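Local coordinates for protein Ddb_g0293866 (Dictyostelium discoideum, PDB 5LW6) that contains an ADP-ribose-binding macrodomain, the part present here, and probably helps to sense DNA damage by recognising poly-ADP-ribose, at residues T148-R153 against V214-G219; L56-I61 against H246-A251; S35-P40 against K238-E243; E165-G170 against V201-H206; T63-F68 against N221-K226. All coordinates share one frame; numbering follows the deposited sequence.

Interaction 1. Residues T148-R153 against V214-G219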
# COMPACT_ATOMS: atom_id res chain seq x y z
N THR A 148 2.33 -3.47 2.03
CA THR A 148 2.43 -3.49 3.48
C THR A 148 3.27 -2.31 3.97
O THR A 148 4.26 -1.97 3.36
CB THR A 148 3.04 -4.85 3.95
OG1 THR A 148 3.00 -4.96 5.37
CG2 THR A 148 4.44 -5.07 3.47
N GLU A 149 2.92 -1.76 5.13
CA GLU A 149 3.73 -0.66 5.70
C GLU A 149 5.03 -1.23 6.25
O GLU A 149 5.06 -2.36 6.74
CB GLU A 149 2.99 0.00 6.81
CG GLU A 149 1.75 0.72 6.27
CD GLU A 149 1.00 1.59 7.30
OE1 GLU A 149 1.49 1.82 8.47
OE2 GLU A 149 -0.12 1.97 6.97
N SER A 150 6.08 -0.49 6.08
CA SER A 150 7.40 -0.88 6.56
C SER A 150 8.13 0.34 7.14
O SER A 150 7.54 1.42 7.36
CB SER A 150 8.17 -1.53 5.40
OG SER A 150 9.41 -2.07 5.82
N THR A 151 9.40 0.17 7.42
CA THR A 151 10.20 1.29 7.95
C THR A 151 11.48 1.33 7.13
O THR A 151 11.69 0.49 6.23
CB THR A 151 10.58 1.07 9.45
OG1 THR A 151 11.59 0.04 9.54
CG2 THR A 151 9.39 0.69 10.33
N TRP A 152 12.35 2.28 7.46
CA TRP A 152 13.55 2.46 6.68
C TRP A 152 14.36 1.16 6.55
O TRP A 152 15.08 0.93 5.53
CB TRP A 152 14.41 3.65 7.21
CG TRP A 152 15.12 3.36 8.45
CD1 TRP A 152 14.63 3.49 9.68
CD2 TRP A 152 16.44 2.81 8.57
NE1 TRP A 152 15.58 3.03 10.60
CE2 TRP A 152 16.70 2.64 9.92
CE3 TRP A 152 17.43 2.45 7.65
CZ2 TRP A 152 17.91 2.12 10.40
CZ3 TRP A 152 18.63 1.93 8.13
CH2 TRP A 152 18.85 1.80 9.50
N ARG A 153 14.25 0.30 7.56
CA ARG A 153 15.06 -0.91 7.60
C ARG A 153 14.66 -1.96 6.57
O ARG A 153 15.40 -2.88 6.27
CB ARG A 153 14.97 -1.57 8.96
CG ARG A 153 15.55 -0.86 10.14
CD ARG A 153 17.05 -1.04 10.21
NE ARG A 153 17.61 -2.12 11.04
CZ ARG A 153 17.59 -2.13 12.39
NH1 ARG A 153 16.98 -1.18 13.13
NH2 ARG A 153 18.16 -3.14 12.99
N VAL A 214 5.01 -8.04 -3.67
CA VAL A 214 4.82 -7.44 -2.33
C VAL A 214 5.54 -6.07 -2.31
O VAL A 214 6.67 -5.97 -2.72
CB VAL A 214 5.36 -8.37 -1.17
CG1 VAL A 214 5.33 -7.61 0.15
CG2 VAL A 214 4.54 -9.65 -1.12
N ILE A 215 4.85 -5.05 -1.92
CA ILE A 215 5.39 -3.71 -1.96
C ILE A 215 5.47 -3.20 -0.52
O ILE A 215 4.49 -3.15 0.24
CB ILE A 215 4.46 -2.77 -2.77
CG1 ILE A 215 4.22 -3.27 -4.19
CG2 ILE A 215 4.96 -1.32 -2.70
CD1 ILE A 215 3.12 -2.51 -4.94
N LEU A 216 6.67 -2.81 -0.11
CA LEU A 216 6.86 -2.29 1.20
C LEU A 216 6.69 -0.77 1.08
O LEU A 216 7.33 -0.16 0.28
CB LEU A 216 8.32 -2.60 1.61
CG LEU A 216 8.69 -4.08 1.66
CD1 LEU A 216 10.07 -4.21 2.28
CD2 LEU A 216 7.80 -4.90 2.53
N VAL A 217 5.84 -0.20 1.92
CA VAL A 217 5.38 1.18 1.76
C VAL A 217 5.89 1.95 2.97
O VAL A 217 5.54 1.62 4.07
CB VAL A 217 3.82 1.17 1.80
CG1 VAL A 217 3.30 2.58 1.80
CG2 VAL A 217 3.27 0.39 0.61
N LEU A 218 6.69 2.98 2.79
CA LEU A 218 7.28 3.70 3.90
C LEU A 218 6.46 5.02 4.11
O LEU A 218 6.82 6.10 3.65
CB LEU A 218 8.77 3.95 3.65
CG LEU A 218 9.65 2.80 4.11
CD1 LEU A 218 9.42 1.54 3.33
CD2 LEU A 218 11.09 3.22 3.98
N GLY A 219 5.30 4.88 4.74
CA GLY A 219 4.45 6.01 5.03
C GLY A 219 5.04 6.75 6.25
O GLY A 219 5.97 6.28 6.90
O HOH W 1 7.80 4.26 7.17

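Interaction 2. Residues L56-I61 against H246-A251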
# COMPACT_ATOMS: atom_id res chain seq x y z
N LEU A 56 -4.38 -4.16 -6.85
CA LEU A 56 -3.57 -3.79 -5.67
C LEU A 56 -4.39 -3.80 -4.41
O LEU A 56 -5.37 -3.10 -4.34
CB LEU A 56 -2.99 -2.40 -5.81
CG LEU A 56 -2.21 -1.87 -4.61
CD1 LEU A 56 -0.93 -2.62 -4.33
CD2 LEU A 56 -1.99 -0.39 -4.89
N ALA A 57 -3.91 -4.55 -3.40
CA ALA A 57 -4.42 -4.52 -2.07
C ALA A 57 -3.48 -3.70 -1.24
O ALA A 57 -2.27 -3.93 -1.27
CB ALA A 57 -4.50 -5.92 -1.50
N PHE A 58 -4.00 -2.68 -0.54
CA PHE A 58 -3.09 -1.76 0.14
C PHE A 58 -3.71 -1.27 1.40
O PHE A 58 -4.90 -1.27 1.50
CB PHE A 58 -2.67 -0.58 -0.75
CG PHE A 58 -3.79 0.32 -1.19
CD1 PHE A 58 -4.60 -0.03 -2.25
CD2 PHE A 58 -4.00 1.52 -0.55
CE1 PHE A 58 -5.63 0.80 -2.66
CE2 PHE A 58 -5.03 2.40 -0.96
CZ PHE A 58 -5.84 2.03 -2.05
N PRO A 59 -2.88 -0.94 2.41
CA PRO A 59 -3.42 -0.41 3.63
C PRO A 59 -3.84 1.08 3.52
O PRO A 59 -3.49 1.76 2.56
CB PRO A 59 -2.25 -0.63 4.60
CG PRO A 59 -1.08 -0.33 3.78
CD PRO A 59 -1.41 -0.96 2.42
N PHE A 60 -4.64 1.52 4.49
CA PHE A 60 -4.99 2.93 4.69
C PHE A 60 -3.77 3.57 5.35
O PHE A 60 -3.59 3.54 6.58
CB PHE A 60 -6.26 2.97 5.53
CG PHE A 60 -6.88 4.32 5.73
CD1 PHE A 60 -6.59 5.39 4.92
CD2 PHE A 60 -7.93 4.47 6.70
CE1 PHE A 60 -7.23 6.60 5.05
CE2 PHE A 60 -8.56 5.72 6.86
CZ PHE A 60 -8.20 6.78 6.05
N ILE A 61 -2.89 4.06 4.48
CA ILE A 61 -1.50 4.29 4.87
C ILE A 61 -1.40 5.18 6.10
O ILE A 61 -2.03 6.23 6.14
CB ILE A 61 -0.69 4.84 3.67
CG1 ILE A 61 -0.91 3.93 2.42
CG2 ILE A 61 0.73 5.14 4.10
CD1 ILE A 61 -0.12 4.44 1.22
N HIS A 246 1.55 8.53 -4.19
CA HIS A 246 2.09 8.67 -5.56
C HIS A 246 3.09 7.58 -5.90
O HIS A 246 3.02 7.00 -6.93
CB HIS A 246 2.69 10.06 -5.76
CG HIS A 246 1.66 11.14 -5.89
ND1 HIS A 246 1.87 12.43 -5.45
CD2 HIS A 246 0.44 11.12 -6.46
CE1 HIS A 246 0.78 13.15 -5.70
NE2 HIS A 246 -0.09 12.39 -6.34
N SER A 247 4.03 7.32 -5.00
CA SER A 247 4.99 6.25 -5.17
C SER A 247 4.33 4.90 -5.33
O SER A 247 4.75 4.06 -6.17
CB SER A 247 5.89 6.22 -3.94
OG SER A 247 6.67 7.36 -4.00
N LEU A 248 3.35 4.62 -4.50
CA LEU A 248 2.64 3.36 -4.58
C LEU A 248 1.99 3.19 -5.94
O LEU A 248 2.06 2.14 -6.56
CB LEU A 248 1.64 3.32 -3.43
CG LEU A 248 0.72 2.11 -3.40
CD1 LEU A 248 1.52 0.82 -3.28
CD2 LEU A 248 -0.25 2.27 -2.24
N PHE A 249 1.28 4.21 -6.40
CA PHE A 249 0.57 4.11 -7.65
C PHE A 249 1.52 4.18 -8.81
O PHE A 249 1.30 3.54 -9.83
CB PHE A 249 -0.52 5.19 -7.76
CG PHE A 249 -1.64 5.02 -6.77
CD1 PHE A 249 -2.10 3.73 -6.39
CD2 PHE A 249 -2.19 6.07 -6.18
CE1 PHE A 249 -3.11 3.57 -5.44
CE2 PHE A 249 -3.23 5.93 -5.24
CZ PHE A 249 -3.68 4.69 -4.88
N ASN A 250 2.67 4.82 -8.64
CA ASN A 250 3.69 4.73 -9.66
C ASN A 250 4.20 3.27 -9.80
O ASN A 250 4.39 2.80 -10.92
CB ASN A 250 4.89 5.61 -9.33
CG ASN A 250 4.59 7.06 -9.51
OD1 ASN A 250 3.59 7.43 -10.08
ND2 ASN A 250 5.51 7.91 -9.04
N ALA A 251 4.37 2.57 -8.71
CA ALA A 251 4.76 1.18 -8.74
C ALA A 251 3.70 0.36 -9.45
O ALA A 251 3.99 -0.56 -10.22
CB ALA A 251 5.01 0.66 -7.38

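Interaction 3. Residues S35-P40 against K238-E243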
# COMPACT_ATOMS: atom_id res chain seq x y z
N SER A 35 14.54 10.69 -0.69
CA SER A 35 13.33 11.21 0.02
C SER A 35 12.68 12.41 -0.72
O SER A 35 11.56 12.81 -0.39
CB SER A 35 13.63 11.58 1.49
OG SER A 35 12.63 11.00 2.35
N LYS A 36 13.42 12.97 -1.68
CA LYS A 36 12.95 13.97 -2.63
C LYS A 36 11.61 13.61 -3.27
O LYS A 36 11.48 12.54 -3.84
CB LYS A 36 13.96 14.09 -3.77
CG LYS A 36 13.64 15.20 -4.76
CD LYS A 36 14.48 15.09 -6.05
CE LYS A 36 13.99 16.01 -7.16
NZ LYS A 36 14.45 17.42 -6.96
N ILE A 37 10.66 14.56 -3.22
CA ILE A 37 9.28 14.37 -3.79
C ILE A 37 9.27 14.38 -5.30
O ILE A 37 9.74 15.31 -5.91
CB ILE A 37 8.34 15.43 -3.22
CG1 ILE A 37 8.23 15.15 -1.71
CG2 ILE A 37 6.96 15.41 -3.90
CD1 ILE A 37 7.14 15.90 -0.96
N ILE A 38 8.71 13.32 -5.91
CA ILE A 38 8.76 13.13 -7.33
C ILE A 38 7.37 13.19 -7.98
O ILE A 38 7.26 13.52 -9.14
CB ILE A 38 9.54 11.80 -7.59
CG1 ILE A 38 11.02 12.19 -7.65
CG2 ILE A 38 9.11 11.02 -8.82
CD1 ILE A 38 11.96 11.02 -7.71
N GLY A 39 6.33 12.89 -7.20
CA GLY A 39 4.94 13.02 -7.66
C GLY A 39 4.57 11.87 -8.56
O GLY A 39 5.33 10.90 -8.67
N PRO A 40 3.40 11.98 -9.20
CA PRO A 40 2.85 10.90 -10.04
C PRO A 40 3.51 10.79 -11.37
O PRO A 40 3.81 11.82 -11.99
CB PRO A 40 1.41 11.30 -10.24
CG PRO A 40 1.35 12.78 -9.99
CD PRO A 40 2.53 13.16 -9.17
N LYS A 238 2.07 15.85 5.89
CA LYS A 238 1.07 15.71 4.79
C LYS A 238 1.62 15.54 3.36
O LYS A 238 1.19 14.64 2.60
CB LYS A 238 0.00 16.80 4.90
CG LYS A 238 -0.82 16.73 6.21
CD LYS A 238 -2.08 17.60 6.12
CE LYS A 238 -2.26 18.59 7.24
NZ LYS A 238 -3.10 19.75 6.78
N PRO A 239 2.62 16.35 2.97
CA PRO A 239 3.28 16.15 1.72
C PRO A 239 3.93 14.78 1.54
O PRO A 239 3.87 14.21 0.48
CB PRO A 239 4.34 17.25 1.72
CG PRO A 239 3.79 18.29 2.57
CD PRO A 239 3.06 17.61 3.63
N LEU A 240 4.57 14.28 2.58
CA LEU A 240 5.16 12.95 2.48
C LEU A 240 4.12 11.83 2.46
O LEU A 240 4.35 10.84 1.79
CB LEU A 240 6.17 12.73 3.56
CG LEU A 240 7.55 13.38 3.27
CD1 LEU A 240 8.34 13.28 4.55
CD2 LEU A 240 8.31 12.78 2.10
N LEU A 241 2.99 11.97 3.13
CA LEU A 241 1.97 10.89 2.99
C LEU A 241 1.43 10.88 1.56
O LEU A 241 1.22 9.83 0.94
CB LEU A 241 0.88 11.07 4.00
CG LEU A 241 -0.22 10.00 3.97
CD1 LEU A 241 0.37 8.67 4.34
CD2 LEU A 241 -1.29 10.42 4.94
N LEU A 242 1.16 12.05 0.99
CA LEU A 242 0.76 12.10 -0.40
C LEU A 242 1.77 11.50 -1.32
O LEU A 242 1.40 10.76 -2.26
CB LEU A 242 0.40 13.54 -0.83
CG LEU A 242 0.01 13.70 -2.29
CD1 LEU A 242 -1.32 13.07 -2.56
CD2 LEU A 242 0.03 15.18 -2.64
N GLU A 243 3.04 11.82 -1.11
CA GLU A 243 4.09 11.28 -1.94
C GLU A 243 4.13 9.74 -1.83
O GLU A 243 4.44 9.07 -2.80
CB GLU A 243 5.44 11.85 -1.52
CG GLU A 243 6.64 11.33 -2.28
CD GLU A 243 6.74 11.55 -3.78
OE1 GLU A 243 5.95 12.29 -4.42
OE2 GLU A 243 7.73 10.96 -4.34

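Interaction 4. Residues E165-G170 against V201-H206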
# COMPACT_ATOMS: atom_id res chain seq x y z
N GLU A 165 5.92 -14.30 7.92
CA GLU A 165 5.94 -15.75 8.16
C GLU A 165 5.52 -16.55 6.95
O GLU A 165 6.09 -17.58 6.63
CB GLU A 165 5.11 -16.03 9.37
CG GLU A 165 5.99 -15.59 10.50
CD GLU A 165 5.40 -15.55 11.87
OE1 GLU A 165 6.09 -14.92 12.69
OE2 GLU A 165 4.31 -16.10 12.16
N MSE A 166 4.61 -15.98 6.19
CA MSE A 166 4.12 -16.58 5.01
C MSE A 166 5.11 -16.54 3.86
O MSE A 166 5.04 -17.36 3.04
CB MSE A 166 2.79 -15.89 4.63
CG MSE A 166 1.73 -16.14 5.70
SE MSE A 166 0.19 -14.90 5.34
CE MSE A 166 -0.62 -16.01 3.93
N LEU A 167 6.01 -15.55 3.85
CA LEU A 167 7.01 -15.34 2.79
C LEU A 167 8.29 -16.12 3.11
O LEU A 167 9.05 -16.41 2.19
CB LEU A 167 7.38 -13.84 2.69
CG LEU A 167 6.27 -12.93 2.13
CD1 LEU A 167 6.48 -11.46 2.46
CD2 LEU A 167 6.16 -13.15 0.62
N ASP A 168 8.43 -16.45 4.40
CA ASP A 168 9.68 -16.83 5.09
C ASP A 168 10.57 -15.62 5.33
O ASP A 168 11.15 -15.08 4.39
CB ASP A 168 10.49 -17.87 4.35
CG ASP A 168 11.67 -18.39 5.20
OD1 ASP A 168 11.41 -19.22 6.10
OD2 ASP A 168 12.81 -17.89 5.05
N THR A 169 10.63 -15.17 6.58
CA THR A 169 11.30 -13.93 6.95
C THR A 169 12.72 -13.82 6.43
O THR A 169 13.07 -12.84 5.80
CB THR A 169 11.28 -13.76 8.46
OG1 THR A 169 9.93 -13.69 8.89
CG2 THR A 169 11.98 -12.48 8.89
N GLY A 170 13.53 -14.85 6.69
CA GLY A 170 14.94 -14.78 6.31
C GLY A 170 15.08 -14.66 4.81
O GLY A 170 15.85 -13.83 4.28
N VAL A 201 8.73 -18.03 -4.86
CA VAL A 201 7.71 -18.45 -5.76
C VAL A 201 6.80 -19.53 -5.17
O VAL A 201 5.65 -19.68 -5.57
CB VAL A 201 8.35 -18.93 -7.11
CG1 VAL A 201 8.99 -20.29 -7.02
CG2 VAL A 201 7.31 -18.92 -8.22
N ASN A 202 7.34 -20.29 -4.25
CA ASN A 202 6.56 -21.35 -3.66
C ASN A 202 5.73 -20.96 -2.44
O ASN A 202 5.02 -21.80 -1.91
CB ASN A 202 7.44 -22.50 -3.29
CG ASN A 202 8.04 -23.18 -4.49
OD1 ASN A 202 9.25 -23.41 -4.51
ND2 ASN A 202 7.27 -23.42 -5.51
N SER A 203 5.81 -19.69 -2.04
CA SER A 203 5.04 -19.14 -0.90
C SER A 203 3.56 -19.36 -1.15
O SER A 203 3.08 -19.21 -2.26
CB SER A 203 5.28 -17.64 -0.75
OG SER A 203 4.41 -17.00 0.29
N ILE A 204 2.79 -19.59 -0.08
CA ILE A 204 1.32 -19.61 -0.20
C ILE A 204 0.80 -18.31 -0.81
O ILE A 204 -0.21 -18.26 -1.52
CB ILE A 204 0.70 -19.85 1.21
CG1 ILE A 204 -0.80 -20.11 1.09
CG2 ILE A 204 0.94 -18.68 2.12
CD1 ILE A 204 -1.37 -20.74 2.30
N LEU A 205 1.52 -17.22 -0.55
CA LEU A 205 1.06 -15.95 -1.01
C LEU A 205 0.99 -15.96 -2.54
O LEU A 205 0.10 -15.34 -3.14
CB LEU A 205 1.93 -14.78 -0.54
CG LEU A 205 1.74 -14.60 0.92
CD1 LEU A 205 2.95 -13.82 1.35
CD2 LEU A 205 0.48 -13.95 1.34
N HIS A 206 1.96 -16.57 -3.19
CA HIS A 206 2.00 -16.62 -4.63
C HIS A 206 1.17 -17.75 -5.24
O HIS A 206 0.33 -17.55 -6.10
CB HIS A 206 3.47 -16.75 -5.10
CG HIS A 206 3.60 -16.78 -6.60
ND1 HIS A 206 3.12 -15.78 -7.40
CD2 HIS A 206 4.12 -17.70 -7.46
CE1 HIS A 206 3.31 -16.07 -8.68
NE2 HIS A 206 3.92 -17.24 -8.74
O HOH W 2 4.03 -20.09 2.49

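Interaction 5. Residues T63-F68 against N221-K226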
# COMPACT_ATOMS: atom_id res chain seq x y z
N THR A 63 -2.47 4.99 9.16
CA THR A 63 -3.59 5.27 10.04
C THR A 63 -3.66 4.43 11.26
O THR A 63 -4.40 4.75 12.20
CB THR A 63 -4.96 5.16 9.36
OG1 THR A 63 -5.19 3.88 8.83
CG2 THR A 63 -5.06 6.19 8.25
N SER A 64 -3.03 3.33 11.33
CA SER A 64 -3.38 2.70 12.65
C SER A 64 -2.22 2.84 13.60
O SER A 64 -2.07 3.90 14.29
CB SER A 64 -3.91 1.29 12.48
OG SER A 64 -3.28 0.72 11.36
N THR A 65 -1.31 1.88 13.56
CA THR A 65 -0.14 1.96 14.42
C THR A 65 0.66 3.25 14.31
O THR A 65 1.13 3.77 15.32
CB THR A 65 0.78 0.73 14.10
OG1 THR A 65 0.04 -0.46 14.40
CG2 THR A 65 2.03 0.74 14.87
N PHE A 66 0.87 3.75 13.06
CA PHE A 66 1.61 5.03 12.84
C PHE A 66 0.93 6.29 13.32
O PHE A 66 1.54 7.40 13.39
CB PHE A 66 2.00 5.15 11.36
CG PHE A 66 3.20 4.29 10.99
CD1 PHE A 66 3.68 3.32 11.84
CD2 PHE A 66 3.79 4.42 9.74
CE1 PHE A 66 4.76 2.50 11.47
CE2 PHE A 66 4.84 3.58 9.34
CZ PHE A 66 5.33 2.61 10.21
N GLY A 67 -0.35 6.19 13.58
CA GLY A 67 -1.01 7.26 14.22
C GLY A 67 -1.22 8.53 13.44
O GLY A 67 -1.43 9.59 14.02
N PHE A 68 -1.31 8.44 12.11
CA PHE A 68 -1.48 9.64 11.33
C PHE A 68 -2.89 10.14 11.58
O PHE A 68 -3.81 9.35 11.74
CB PHE A 68 -1.32 9.37 9.85
CG PHE A 68 -0.92 10.56 9.06
CD1 PHE A 68 -1.86 11.44 8.62
CD2 PHE A 68 0.42 10.82 8.73
CE1 PHE A 68 -1.47 12.56 7.90
CE2 PHE A 68 0.79 11.89 7.95
CZ PHE A 68 -0.15 12.78 7.54
N ASN A 221 5.28 8.05 9.90
CA ASN A 221 4.94 7.64 11.25
C ASN A 221 4.86 8.84 12.17
O ASN A 221 5.74 9.69 12.21
CB ASN A 221 6.03 6.73 11.83
CG ASN A 221 5.78 6.41 13.27
OD1 ASN A 221 4.68 6.03 13.61
ND2 ASN A 221 6.81 6.57 14.14
N MSE A 222 3.79 8.87 12.92
CA MSE A 222 3.60 9.89 13.90
C MSE A 222 3.74 9.38 15.33
O MSE A 222 3.66 10.20 16.27
CB MSE A 222 2.18 10.48 13.83
CG MSE A 222 1.78 11.02 12.45
SE MSE A 222 2.83 12.44 11.77
CE MSE A 222 2.31 13.77 13.16
N ASN A 223 3.88 8.05 15.53
CA ASN A 223 3.84 7.38 16.84
C ASN A 223 5.24 7.34 17.46
O ASN A 223 6.11 6.60 16.95
CB ASN A 223 3.29 5.95 16.64
CG ASN A 223 3.17 5.18 17.92
OD1 ASN A 223 3.72 5.59 18.95
ND2 ASN A 223 2.47 4.05 17.85
N PRO A 224 5.46 8.12 18.55
CA PRO A 224 6.74 8.14 19.28
C PRO A 224 7.36 6.75 19.56
O PRO A 224 8.59 6.65 19.63
CB PRO A 224 6.33 8.82 20.60
CG PRO A 224 5.17 9.70 20.23
CD PRO A 224 4.40 8.81 19.31
N ASN A 225 6.56 5.70 19.68
CA ASN A 225 7.07 4.37 20.02
C ASN A 225 7.59 3.60 18.84
O ASN A 225 8.13 2.50 19.02
CB ASN A 225 6.00 3.49 20.68
CG ASN A 225 5.39 4.14 21.91
OD1 ASN A 225 4.16 4.07 22.12
ND2 ASN A 225 6.22 4.79 22.71
N LYS A 226 7.41 4.13 17.64
CA LYS A 226 7.89 3.48 16.41
C LYS A 226 9.02 4.33 15.80
O LYS A 226 9.11 5.53 16.14
CB LYS A 226 6.68 3.31 15.45
CG LYS A 226 5.56 2.42 16.02
CD LYS A 226 5.99 0.95 16.17
CE LYS A 226 4.92 0.10 16.88
NZ LYS A 226 5.23 -1.36 16.74

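Interaction 1. Residues T148-R153 against V214-G219
Thr148 and Glu149 pair in parallel with Leu216 and Val217, CA atoms 5.1 Å apart for Thr148 and Leu216. The backbone supplies three hydrogen bonds. Thr148 N meets Ile215 O almost head-on, at a C=O...N angle of 171°. Val217 N then binds Thr148 O at 2.8 Å, and Ser150 N reaches Val217 O from above the carbonyl plane, carrying the ladder one residue past the strand. Beyond it a water takes over, donating to Ser150 O and to Gly219 O at 2.7 Å.

Side-chain packing comes next. Thr148 holds OG1 anti to the backbone N (chi1 -173°), which turns CG2 onto Leu216 CD2, 3.5 Å away and tighter than ordinary van der Waals packing; helix 161-167 covers this face. Val217 faces the other way, onto Thr244 of helix 237-253; Glu149 shares that face, lies by Phe66, and its OE2 accepts from Ser62 N. Past the strand ends, Leu218 lays CD2 against Thr151 O at 3.6 Å and CD1 against Ser150 CB at 3.9 Å. With an alanine at Leu218 both methyl branches would be gone, and the loop at 150-152 would probably lose its support and be freer to shift. Adjacent parallel strands with helices on both faces, running out into loops at their C-terminal ends, are the core of the three-layer macrodomain fold.

Interaction 2. Residues L56-I61 against H246-A251
Leu248 and Phe249 of helix 237-253 pack onto Leu56, Phe58 and Ile61, at the interface where the macrodomain's helical layer meets a central strand of its sheet. Strand and helix segments run nearly antiparallel, at 165°, with their axes 11.0 Å apart, a spacing that the side chains between them fill.

The two phenylalanines form a T-shaped pair: the edge of Phe249 is directed at the face of Phe58, ring planes at 87° and centroids 6.0 Å apart. Phe58 CG sits between the backbone N and the carbonyl carbon (chi1 62°), a setting that leans the ring toward strand 95-101, where it touches Leu96 and Met98, and leaves CB to meet Leu248. Leu56 and Leu248 meet tip to tip, and Leu56 CD2 also lies at the edge of the Phe249 ring, close to its plane, 4.2 Å from CE1. Helix 70-87 closes in on the same cluster, with Ile81 touching both phenylalanines and Tyr84 stacked on Phe249.

All five touching residues are buried and the contact between the segments is wholly apolar. Ile61 and Leu248 overlap flank to flank, running opposite ways, which leaves Leu248 CD2 held between two partners, 4.0 Å from Phe58 CB and 4.1 Å from Ile61 CD1.

Interaction 3. Residues S35-P40 against K238-E243
Glu243 OE2 is gripped by two groups: Ile38 N, at 3.0 Å, and the ammonium group of Lys188, which makes a salt bridge to it. The other oxygen of the carboxylate, OE1, takes Gly39 N at 2.9 Å. The two N-H donors approach differently. Gly39 N arrives on the syn lone pair of OE1, on the side of OE2, whereas Ile38 N comes down on OE2 from above the carboxylate plane, 45° out of it, though its N-H points almost straight at the oxygen (165°). Two successive amides of an irregular segment therefore clasp one carboxylate near the amino end of the modelled chain.

The side chain gets there by leaving the helix with CG turned away from its own N and then bending at chi2 (61°). Ile37 lies alongside it, pointing the opposite way, its CG2 3.3 Å from Glu243 OE1. The other branch of Ile37 passes over Pro239, with CD1 4.1 Å from Pro239 CB, and Leu240 CD2 lies at the same distance from Ser35 O. Ile37 and Ile38 are exposed, whereas Leu240 and Glu243 are buried.

Were Glu243 an alanine, the amides of Ile38 and Gly39 and the charge of Lys188 would probably be left without their common acceptor and the 35-40 segment be freer to swing off the helix. Lys188 also binds Lys36 O, tying the same segment a second time. A buried carboxylate facing an ammonium group and two N-H donors is likely to stay ionised, and its charge would probably strengthen the bonds that strap this segment to helix 237-253.

Interaction 4. Residues E165-G170 against V201-H206
The flat carbonyl group of Met166 receives two donors from different directions. Ser203 OG stands above its plane, 46° out of it and 2.8 Å from Met166 O, while a water also donates to that oxygen from much closer to the plane. The water accepts in turn from Ile204 N at 2.9 Å.

The motif is an N-cap: Ser203 precedes helix 204-207, and its OG accepts from Leu205 N. The same hydroxyl gives its proton to the Met166 carbonyl, so one atom caps the start of that helix and docks it on the end of helix 161-167. A chi1 of 174° swings OG away from its own N, toward Met166 O and Leu205 N.

Beside this polar link lies an apolar patch. The selenomethionine at Met166, introduced by labelling, bends at chi3 so that CE is 3.6 Å from Ile204 CG2. Its side chain is set square to that of Leu205, as is that of Leu167. Phe139 and Tyr209 also touch Met166, at this outlying edge of the macrodomain. Leu205 is wedged between its two neighbours more tightly than is usual: CD2 lies 3.5 Å from Met166 CE, and CD1 only 3.4 Å from Leu167 CD2.

Interaction 5. Residues T63-F68 against N221-K226
Phe66 and Asn221 lie at the close-packed centre of a contact between two loops, one after strand 55-59 and the other after strand 213-217, on the macrodomain's C-terminal strand ends. A type I turn spans Ser64 to Gly67, and Asn221 and Asn223 each start an Asx turn. Asn221 CB rests over one face of the Phe66 ring in a CH-pi contact, 3.9 Å from the centroid and 16° off the normal. With chi1 at 174°, the amide of Asn221 is carried along the ring, OD1 coming 3.4 Å from Phe66 CD1. Beside them Met222 N binds Phe66 O at 2.7 Å, in the carbonyl plane. CG of selenomethionine Met222 packs on Phe68, and its SE makes an oblique Met-aromatic contact, 4.9 Å from that ring's centroid.

The partly exposed side is looser. There the Lys226 chain runs perpendicular to Thr65, with CE near Thr65 CG2, and carries its NZ on to Gln159. A polar strut spans this side: Asn223 ND2 donates to Thr65 O nearly straight, at 164° and within its own amide plane. Asn223 O in turn is held from opposite faces of its plane, by Asn221 ND2 and by Lys226 N, each at 2.9 Å.

In the fold
Interactions 1 and 2 form the centre of the domain, 10 Å apart between centres, and share one sheet in which strands 145-149 and 55-59 are neighbours. Interactions 2 and 3 both use helix 237-253 and join where Asn250 ND2 probably binds Gly39 O at 3.0 Å. Interaction 5 lies over the C-terminal strand ends, with Phe66 CD2 3.7 Å from Glu149 OE1 and Phe68 CE1 3.7 Å from Leu241 CD2 of interaction 3. Macrodomains generally bind ADP-ribose in a cleft at these strand ends, so interactions 1 and 5 probably lie closest to it. Interaction 4 is remote from interaction 3, about 30 Å between centres and across the chain's centre.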